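PDB 5OCM: NAD_Gly3P_dh, NAD-dependent glycerol-3-phosphate dehydrogenase from Streptosporangium roseum, which probably acts as an NADPH-dependent imine reductase, reducing imines to amines with hydride from the bound dinucleotide. Local coordinates for residues R2-M14 with F22-R34. Sequence-based numbering, arbitrary orientation.
Sequences RDTDVTVLGLGLM and FLKDGHATTVWNR. With NAP (NADP nicotinamide-adenine-dinucleotide phosphate), chain G.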
ATOM      1  N   ARG A   2       9.391 -25.793  36.953  1.00 44.22           N
ATOM      2  CA  ARG A   2       9.596 -26.564  35.659  1.00 41.44           C
ATOM      3  C   ARG A   2      10.690 -25.882  34.785  1.00 38.17           C
ATOM      4  O   ARG A   2      10.631 -24.680  34.566  1.00 39.70           O
ATOM      5  CB  ARG A   2       8.261 -26.695  34.866  1.00 42.66           C
ATOM      6  N   ASP A   3      11.569 -26.638  34.164  1.00 35.66           N
ATOM      7  CA  ASP A   3      12.516 -26.083  33.140  1.00 39.34           C
ATOM      8  C   ASP A   3      11.776 -26.085  31.796  1.00 29.25           C
ATOM      9  O   ASP A   3      11.126 -27.070  31.465  1.00 31.12           O
ATOM     10  CB  ASP A   3      13.748 -26.952  32.960  1.00 45.33           C
ATOM     11  CG  ASP A   3      14.670 -26.957  34.148  1.00 52.50           C
ATOM     12  OD1 ASP A   3      14.787 -25.924  34.837  1.00 51.11           O
ATOM     13  OD2 ASP A   3      15.322 -28.012  34.338  1.00 60.26           O
ATOM     14  N   THR A   4      11.860 -24.980  31.066  1.00 21.56           N
ATOM     15  CA  THR A   4      11.152 -24.837  29.830  1.00 18.30           C
ATOM     16  C   THR A   4      12.116 -24.358  28.760  1.00 18.84           C
ATOM     17  O   THR A   4      13.228 -24.023  29.035  1.00 17.16           O
ATOM     18  CB  THR A   4       9.923 -23.894  29.984  1.00 18.22           C
ATOM     19  OG1 THR A   4      10.287 -22.675  30.649  1.00 15.69           O
ATOM     20  CG2 THR A   4       8.815 -24.546  30.792  1.00 19.19           C
ATOM     21  N   ASP A   5      11.664 -24.351  27.523  1.00 17.70           N
ATOM     22  CA  ASP A   5      12.492 -23.986  26.370  1.00 17.07           C
ATOM     23  C   ASP A   5      12.478 -22.483  26.094  1.00 15.58           C
ATOM     24  O   ASP A   5      13.460 -21.940  25.612  1.00 17.40           O
ATOM     25  CB  ASP A   5      11.979 -24.719  25.115  1.00 17.40           C
ATOM     26  CG  ASP A   5      12.024 -26.221  25.254  1.00 19.14           C
ATOM     27  OD1 ASP A   5      13.016 -26.744  25.714  1.00 19.73           O
ATOM     28  OD2 ASP A   5      11.045 -26.875  24.918  1.00 19.27           O
ATOM     29  N   VAL A   6      11.336 -21.835  26.380  1.00 14.80           N
ATOM     30  CA  VAL A   6      11.142 -20.437  26.060  1.00 15.52           C
ATOM     31  C   VAL A   6      10.190 -19.797  27.065  1.00 14.93           C
ATOM     32  O   VAL A   6       9.261 -20.427  27.520  1.00 14.42           O
ATOM     33  CB  VAL A   6      10.702 -20.253  24.571  1.00 16.03           C
ATOM     34  CG1 VAL A   6       9.399 -20.874  24.347  1.00 19.01           C
ATOM     35  CG2 VAL A   6      10.607 -18.785  24.204  1.00 17.22           C
ATOM     36  N   THR A   7      10.501 -18.574  27.465  1.00 13.38           N
ATOM     37  CA  THR A   7       9.682 -17.717  28.320  1.00 12.63           C
ATOM     38  C   THR A   7       9.150 -16.521  27.502  1.00 12.66           C
ATOM     39  O   THR A   7       9.900 -15.940  26.721  1.00 12.10           O
ATOM     40  CB  THR A   7      10.487 -17.220  29.529  1.00 14.26           C
ATOM     41  OG1 THR A   7      10.708 -18.355  30.413  1.00 13.81           O
ATOM     42  CG2 THR A   7       9.736 -16.135  30.287  1.00 14.55           C
ATOM     43  N   VAL A   8       7.856 -16.202  27.673  1.00 11.85           N
ATOM     44  CA  VAL A   8       7.276 -15.011  27.152  1.00 11.69           C
ATOM     45  C   VAL A   8       6.858 -14.111  28.333  1.00 12.92           C
ATOM     46  O   VAL A   8       6.078 -14.539  29.228  1.00 14.34           O
ATOM     47  CB  VAL A   8       6.058 -15.280  26.249  1.00 12.20           C
ATOM     48  CG1 VAL A   8       5.439 -13.965  25.756  1.00 14.10           C
ATOM     49  CG2 VAL A   8       6.476 -16.175  25.078  1.00 13.51           C
ATOM     50  N   LEU A   9       7.415 -12.892  28.358  1.00 13.43           N
ATOM     51  CA  LEU A   9       7.017 -11.851  29.287  1.00 12.07           C
ATOM     52  C   LEU A   9       6.166 -10.833  28.551  1.00 14.74           C
ATOM     53  O   LEU A   9       6.653 -10.178  27.633  1.00 11.96           O
ATOM     54  CB  LEU A   9       8.239 -11.146  29.865  1.00 13.39           C
ATOM     55  CG  LEU A   9       9.326 -12.039  30.449  1.00 14.50           C
ATOM     56  CD1 LEU A   9      10.525 -11.220  30.923  1.00 15.16           C
ATOM     57  CD2 LEU A   9       8.799 -12.882  31.603  1.00 15.57           C
ATOM     58  N   GLY A  10       4.912 -10.719  28.971  1.00 13.77           N
ATOM     59  CA  GLY A  10       3.938  -9.813  28.393  1.00 12.87           C
ATOM     60  C   GLY A  10       2.896 -10.593  27.623  1.00 13.05           C
ATOM     61  O   GLY A  10       3.220 -11.243  26.626  1.00 14.41           O
ATOM     62  N   LEU A  11       1.664 -10.563  28.115  1.00 12.72           N
ATOM     63  CA  LEU A  11       0.564 -11.345  27.567  1.00 13.94           C
ATOM     64  C   LEU A  11      -0.587 -10.454  27.156  1.00 16.04           C
ATOM     65  O   LEU A  11      -1.754 -10.748  27.453  1.00 18.62           O
ATOM     66  CB  LEU A  11       0.102 -12.401  28.554  1.00 14.36           C
ATOM     67  CG  LEU A  11       1.138 -13.398  28.960  1.00 14.29           C
ATOM     68  CD1 LEU A  11       0.553 -14.375  29.991  1.00 14.43           C
ATOM     69  CD2 LEU A  11       1.797 -14.166  27.791  1.00 15.50           C
ATOM     70  N   GLY A  12      -0.252  -9.435  26.384  1.00 15.58           N
ATOM     71  CA  GLY A  12      -1.270  -8.676  25.631  1.00 15.41           C
ATOM     72  C   GLY A  12      -1.755  -9.458  24.450  1.00 13.85           C
ATOM     73  O   GLY A  12      -1.522 -10.662  24.339  1.00 12.78           O
ATOM     74  N   LEU A  13      -2.465  -8.793  23.531  1.00 13.98           N
ATOM     75  CA  LEU A  13      -2.954  -9.476  22.328  1.00 15.07           C
ATOM     76  C   LEU A  13      -1.793 -10.159  21.604  1.00 14.71           C
ATOM     77  O   LEU A  13      -1.921 -11.274  21.123  1.00 13.88           O
ATOM     78  CB  LEU A  13      -3.582  -8.460  21.361  1.00 16.61           C
ATOM     79  CG  LEU A  13      -4.844  -7.787  21.861  1.00 20.30           C
ATOM     80  CD1 LEU A  13      -5.394  -6.912  20.737  1.00 21.07           C
ATOM     81  CD2 LEU A  13      -5.948  -8.771  22.252  1.00 25.50           C
ATOM     82  N   MET A  14      -0.643  -9.490  21.528  1.00 13.29           N
ATOM     83  CA  MET A  14       0.461 -10.057  20.783  1.00 14.48           C
ATOM     84  C   MET A  14       1.233 -11.103  21.579  1.00 15.30           C
ATOM     85  O   MET A  14       1.548 -12.189  21.080  1.00 14.96           O
ATOM     86  CB  MET A  14       1.374  -8.960  20.240  1.00 15.17           C
ATOM     87  CG  MET A  14       2.536  -9.494  19.444  1.00 15.50           C
ATOM     88  SD  MET A  14       2.169 -10.632  18.050  1.00 16.02           S
ATOM     89  CE  MET A  14       1.585  -9.388  16.886  1.00 16.33           C
ATOM     90  N   PHE A  22       4.588 -20.721  20.190  1.00 13.28           N
ATOM     91  CA  PHE A  22       5.621 -21.564  20.766  1.00 13.21           C
ATOM     92  C   PHE A  22       5.021 -22.895  21.253  1.00 14.30           C
ATOM     93  O   PHE A  22       5.614 -23.953  21.009  1.00 15.31           O
ATOM     94  CB  PHE A  22       6.380 -20.879  21.894  1.00 13.85           C
ATOM     95  CG  PHE A  22       7.312 -19.794  21.454  1.00 14.01           C
ATOM     96  CD1 PHE A  22       8.282 -20.013  20.503  1.00 13.43           C
ATOM     97  CD2 PHE A  22       7.235 -18.498  22.066  1.00 13.40           C
ATOM     98  CE1 PHE A  22       9.169 -19.000  20.149  1.00 14.39           C
ATOM     99  CE2 PHE A  22       8.091 -17.501  21.705  1.00 14.71           C
ATOM    100  CZ  PHE A  22       9.068 -17.748  20.744  1.00 13.88           C
ATOM    101  N   LEU A  23       3.849 -22.840  21.871  1.00 14.61           N
ATOM    102  CA  LEU A  23       3.186 -24.035  22.371  1.00 14.98           C
ATOM    103  C   LEU A  23       2.735 -24.954  21.229  1.00 15.33           C
ATOM    104  O   LEU A  23       2.923 -26.187  21.309  1.00 16.98           O
ATOM    105  CB  LEU A  23       1.991 -23.668  23.231  1.00 14.54           C
ATOM    106  CG  LEU A  23       2.306 -23.047  24.593  1.00 15.29           C
ATOM    107  CD1 LEU A  23       1.062 -22.392  25.139  1.00 16.07           C
ATOM    108  CD2 LEU A  23       2.844 -24.135  25.545  1.00 15.95           C
ATOM    109  N   LYS A  24       2.192 -24.370  20.164  1.00 16.66           N
ATOM    110  CA  LYS A  24       1.763 -25.135  18.969  1.00 18.03           C
ATOM    111  C   LYS A  24       2.863 -25.928  18.345  1.00 17.41           C
ATOM    112  O   LYS A  24       2.638 -27.033  17.818  1.00 17.40           O
ATOM    113  CB  LYS A  24       1.140 -24.175  17.941  1.00 21.31           C
ATOM    114  CG  LYS A  24       0.818 -24.790  16.579  1.00 24.10           C
ATOM    115  CD  LYS A  24       0.057 -23.808  15.655  1.00 26.78           C
ATOM    116  CE  LYS A  24       0.970 -22.736  15.077  1.00 28.07           C
ATOM    117  NZ  LYS A  24       2.173 -23.255  14.247  1.00 28.32           N
ATOM    118  N   ASP A  25       4.085 -25.398  18.380  1.00 15.84           N
ATOM    119  CA  ASP A  25       5.234 -26.099  17.836  1.00 18.48           C
ATOM    120  C   ASP A  25       5.959 -27.000  18.808  1.00 17.64           C
ATOM    121  O   ASP A  25       7.045 -27.481  18.505  1.00 19.29           O
ATOM    122  CB  ASP A  25       6.198 -25.139  17.179  1.00 20.69           C
ATOM    123  CG  ASP A  25       5.762 -24.776  15.738  1.00 32.18           C
ATOM    124  OD1 ASP A  25       4.654 -25.209  15.243  1.00 36.80           O
ATOM    125  OD2 ASP A  25       6.556 -24.051  15.123  1.00 40.04           O
ATOM    126  N   GLY A  26       5.363 -27.220  19.964  1.00 16.01           N
ATOM    127  CA  GLY A  26       5.836 -28.249  20.880  1.00 17.06           C
ATOM    128  C   GLY A  26       6.840 -27.730  21.867  1.00 15.57           C
ATOM    129  O   GLY A  26       7.405 -28.515  22.588  1.00 17.10           O
ATOM    130  N   HIS A  27       7.109 -26.433  21.905  1.00 13.57           N
ATOM    131  CA  HIS A  27       8.113 -25.913  22.864  1.00 15.44           C
ATOM    132  C   HIS A  27       7.509 -25.812  24.271  1.00 14.82           C
ATOM    133  O   HIS A  27       6.396 -25.316  24.448  1.00 15.70           O
ATOM    134  CB  HIS A  27       8.623 -24.539  22.449  1.00 15.69           C
ATOM    135  CG  HIS A  27       9.259 -24.536  21.108  1.00 18.98           C
ATOM    136  ND1 HIS A  27      10.496 -25.093  20.873  1.00 21.66           N
ATOM    137  CD2 HIS A  27       8.820 -24.054  19.919  1.00 18.33           C
ATOM    138  CE1 HIS A  27      10.782 -24.971  19.580  1.00 21.40           C
ATOM    139  NE2 HIS A  27       9.776 -24.347  18.983  1.00 18.07           N
ATOM    140  N   ALA A  28       8.242 -26.260  25.279  1.00 14.43           N
ATOM    141  CA  ALA A  28       7.861 -26.003  26.654  1.00 15.57           C
ATOM    142  C   ALA A  28       7.960 -24.508  26.922  1.00 15.77           C
ATOM    143  O   ALA A  28       9.037 -23.929  26.718  1.00 15.93           O
ATOM    144  CB  ALA A  28       8.734 -26.791  27.618  1.00 30.00           C
ATOM    145  N   THR A  29       6.869 -23.924  27.366  1.00 13.40           N
ATOM    146  CA  THR A  29       6.728 -22.487  27.422  1.00 13.72           C
ATOM    147  C   THR A  29       6.271 -22.025  28.793  1.00 14.48           C
ATOM    148  O   THR A  29       5.233 -22.463  29.305  1.00 14.61           O
ATOM    149  CB  THR A  29       5.728 -21.996  26.331  1.00 14.62           C
ATOM    150  OG1 THR A  29       6.157 -22.478  25.069  1.00 15.24           O
ATOM    151  CG2 THR A  29       5.673 -20.529  26.303  1.00 14.77           C
ATOM    152  N   THR A  30       7.034 -21.108  29.386  1.00 13.46           N
ATOM    153  CA  THR A  30       6.654 -20.408  30.607  1.00 13.28           C
ATOM    154  C   THR A  30       6.195 -18.985  30.246  1.00 13.19           C
ATOM    155  O   THR A  30       6.790 -18.319  29.380  1.00 14.06           O
ATOM    156  CB  THR A  30       7.813 -20.333  31.596  1.00 13.59           C
ATOM    157  OG1 THR A  30       8.157 -21.677  32.012  1.00 12.71           O
ATOM    158  CG2 THR A  30       7.481 -19.511  32.818  1.00 15.95           C
ATOM    159  N   VAL A  31       5.100 -18.533  30.849  1.00 11.73           N
ATOM    160  CA  VAL A  31       4.573 -17.219  30.628  1.00 12.44           C
ATOM    161  C   VAL A  31       4.383 -16.400  31.895  1.00 12.34           C
ATOM    162  O   VAL A  31       4.205 -16.936  32.975  1.00 15.09           O
ATOM    163  CB  VAL A  31       3.225 -17.284  29.866  1.00 13.17           C
ATOM    164  CG1 VAL A  31       3.384 -18.063  28.556  1.00 14.16           C
ATOM    165  CG2 VAL A  31       2.144 -17.890  30.707  1.00 13.25           C
ATOM    166  N   TRP A  32       4.387 -15.070  31.742  1.00 12.62           N
ATOM    167  CA  TRP A  32       4.149 -14.137  32.839  1.00 12.93           C
ATOM    168  C   TRP A  32       3.598 -12.855  32.261  1.00 14.56           C
ATOM    169  O   TRP A  32       3.965 -12.431  31.149  1.00 13.72           O
ATOM    170  CB  TRP A  32       5.436 -13.835  33.613  1.00 13.59           C
ATOM    171  CG  TRP A  32       5.264 -12.738  34.632  1.00 13.78           C
ATOM    172  CD1 TRP A  32       4.791 -12.846  35.927  1.00 15.89           C
ATOM    173  CD2 TRP A  32       5.507 -11.343  34.440  1.00 14.84           C
ATOM    174  NE1 TRP A  32       4.742 -11.638  36.534  1.00 16.80           N
ATOM    175  CE2 TRP A  32       5.169 -10.680  35.652  1.00 16.59           C
ATOM    176  CE3 TRP A  32       5.938 -10.579  33.354  1.00 15.78           C
ATOM    177  CZ2 TRP A  32       5.301  -9.299  35.821  1.00 16.12           C
ATOM    178  CZ3 TRP A  32       6.061  -9.179  33.527  1.00 16.33           C
ATOM    179  CH2 TRP A  32       5.760  -8.579  34.744  1.00 17.76           C
ATOM    180  N   ASN A  33       2.725 -12.211  33.025  1.00 15.12           N
ATOM    181  CA  ASN A  33       2.154 -10.894  32.707  1.00 14.59           C
ATOM    182  C   ASN A  33       2.041 -10.105  33.997  1.00 16.30           C
ATOM    183  O   ASN A  33       1.753 -10.692  35.053  1.00 16.46           O
ATOM    184  CB  ASN A  33       0.765 -11.056  32.106  1.00 16.02           C
ATOM    185  CG  ASN A  33       0.256  -9.758  31.479  1.00 17.02           C
ATOM    186  OD1 ASN A  33       0.938  -9.192  30.568  1.00 16.45           O
ATOM    187  ND2 ASN A  33      -0.906  -9.252  31.973  1.00 16.05           N
ATOM    188  N   ARG A  34       2.206  -8.797  33.923  1.00 16.67           N
ATOM    189  CA  ARG A  34       2.050  -7.930  35.124  1.00 18.22           C
ATOM    190  C   ARG A  34       0.726  -8.142  35.798  1.00 18.77           C
ATOM    191  O   ARG A  34       0.694  -8.329  36.993  1.00 21.17           O
ATOM    192  CB  ARG A  34       2.213  -6.462  34.697  1.00 19.98           C
ATOM    193  CG  ARG A  34       1.759  -5.456  35.739  1.00 21.81           C
ATOM    194  CD  ARG A  34       2.019  -4.060  35.235  1.00 22.37           C
ATOM    195  NE  ARG A  34       1.150  -3.703  34.127  1.00 19.09           N
ATOM    196  CZ  ARG A  34       1.076  -2.486  33.600  1.00 19.42           C
ATOM    197  NH1 ARG A  34       0.257  -2.249  32.590  1.00 19.43           N
ATOM    198  NH2 ARG A  34       1.816  -1.477  34.084  1.00 18.66           N
TER
HETATM  199  PA  NAP G 301      -1.393  -4.790  24.564  1.00 17.36           P
HETATM  200  O1A NAP G 301      -2.557  -5.744  24.303  1.00 15.58           O
HETATM  201  O2A NAP G 301      -1.882  -3.456  24.898  1.00 16.42           O
HETATM  202  O5B NAP G 301      -0.380  -5.348  25.719  1.00 15.99           O
HETATM  203  C5B NAP G 301       0.496  -4.448  26.389  1.00 14.86           C
HETATM  204  C4B NAP G 301       1.304  -5.360  27.280  1.00 14.19           C
HETATM  205  O4B NAP G 301       2.360  -4.664  27.920  1.00 15.15           O
HETATM  206  C3B NAP G 301       0.482  -6.068  28.403  1.00 15.66           C
HETATM  207  O3B NAP G 301       0.942  -7.422  28.620  1.00 15.10           O
HETATM  208  C2B NAP G 301       0.813  -5.171  29.615  1.00 16.06           C
HETATM  209  O2B NAP G 301       0.561  -5.774  30.897  1.00 18.70           O
HETATM  210  C1B NAP G 301       2.265  -4.883  29.351  1.00 15.43           C
HETATM  211  N9A NAP G 301       2.776  -3.733  30.074  1.00 15.99           N
HETATM  212  C8A NAP G 301       2.514  -2.436  29.886  1.00 16.08           C
HETATM  213  N7A NAP G 301       3.184  -1.677  30.740  1.00 16.12           N
HETATM  214  C5A NAP G 301       3.896  -2.525  31.510  1.00 16.47           C
HETATM  215  C6A NAP G 301       4.829  -2.386  32.613  1.00 18.17           C
HETATM  216  N6A NAP G 301       5.145  -1.120  33.093  1.00 20.38           N
HETATM  217  N1A NAP G 301       5.292  -3.505  33.211  1.00 17.31           N
HETATM  218  C2A NAP G 301       4.988  -4.743  32.761  1.00 18.46           C
HETATM  219  N3A NAP G 301       4.155  -4.963  31.723  1.00 15.39           N
HETATM  220  C4A NAP G 301       3.622  -3.884  31.098  1.00 17.09           C
HETATM  221  O3  NAP G 301      -0.425  -4.577  23.333  1.00 16.02           O
HETATM  222  PN  NAP G 301      -0.102  -5.726  22.204  1.00 15.68           P
HETATM  223  O1N NAP G 301      -0.985  -5.518  21.042  1.00 15.84           O
HETATM  224  O2N NAP G 301       0.186  -7.079  22.877  1.00 14.81           O
HETATM  225  O5D NAP G 301       1.294  -5.038  21.772  1.00 14.92           O
HETATM  226  C5D NAP G 301       2.477  -5.377  22.502  1.00 16.13           C
HETATM  227  C4D NAP G 301       3.654  -4.897  21.678  1.00 13.98           C
HETATM  228  O4D NAP G 301       3.642  -5.630  20.379  1.00 13.59           O
HETATM  229  C3D NAP G 301       3.589  -3.375  21.440  1.00 14.34           C
HETATM  230  O3D NAP G 301       4.907  -2.797  21.473  1.00 12.90           O
HETATM  231  C2D NAP G 301       3.006  -3.344  20.017  1.00 13.48           C
HETATM  232  O2D NAP G 301       3.267  -2.155  19.253  1.00 13.78           O
HETATM  233  C1D NAP G 301       3.657  -4.616  19.411  1.00 13.16           C
HETATM  234  N1N NAP G 301       2.947  -5.137  18.260  1.00 13.01           N
HETATM  235  C2N NAP G 301       1.674  -5.469  18.339  1.00 15.24           C
HETATM  236  C3N NAP G 301       0.981  -5.946  17.210  1.00 15.03           C
HETATM  237  C7N NAP G 301      -0.465  -6.267  17.210  1.00 15.38           C
HETATM  238  O7N NAP G 301      -0.951  -6.532  16.090  1.00 15.79           O
HETATM  239  N7N NAP G 301      -1.153  -6.245  18.319  1.00 17.63           N
HETATM  240  C4N NAP G 301       1.678  -6.127  16.004  1.00 14.92           C
HETATM  241  C5N NAP G 301       3.045  -5.865  16.000  1.00 15.49           C
HETATM  242  C6N NAP G 301       3.637  -5.374  17.151  1.00 15.19           C
HETATM  243  P2B NAP G 301      -0.909  -5.686  31.535  1.00 20.18           P
HETATM  244  O1X NAP G 301      -1.692  -6.779  30.886  1.00 16.26           O
HETATM  245  O2X NAP G 301      -0.561  -5.831  32.977  1.00 20.16           O
HETATM  246  O3X NAP G 301      -1.345  -4.235  31.317  1.00 16.57           O
HETATM  247  O   HOH W   1       8.581 -22.854  34.460  1.00 20.15           O
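Leu11 and Asn33 meet where the two parallel strands of a Rossmann beta-alpha-beta unit, 6-9 and 29-32, reach the NADP+. OD1 of Asn33 takes the N-H of Leu11 at 2.9 Å, the donor standing above the amide plane (46° out of it), and the same oxygen accepts O3B of the adenosine ribose at 2.6 Å. Because CG lies anti to the backbone N (chi1 -167°), the amide reaches forward to the cofactor, and its ND2 gives a nearly straight bond (172°) to O1X of the 2'-phosphate and another to Ser35 O. A leucine in its place would probably leave Leu11 N and the ribose hydroxyl without this shared acceptor and the phosphate short of one donor. Arg34 adds a charge suited to NADP: its guanidinium lies flat over the adenine at C5A, while NE and NH1 bind the phosphate.

On the face of the sheet that carries Val6 and Val8, Phe22 from helix 13-24 is crossed at about a right angle by Val6, whose CG2 sits over the ring face, 3.9 Å from the centroid; CG2 of Val8 comes in at the ring edge. Branched valines suit both the strand and this aromatic surface. Farther along, Leu11 CD1 packs across Val31 CG2. On the other face CD2 of Leu9 rests against Trp32 CB, near helix 53-58.

Gly10, at a positive phi, has a backbone shape that a side chain would strain, and its N closes the strand pairing on Trp32 O. At the far end Ala28 O accepts from both Asp5 N and Val6 N, and Ala28 N in turn donates to Asp5 OD2. There Thr4 and Thr30 join hydroxyls, OG1 to OG1, at 2.7 Å, and a water links Thr30 OG1 to Arg2 O.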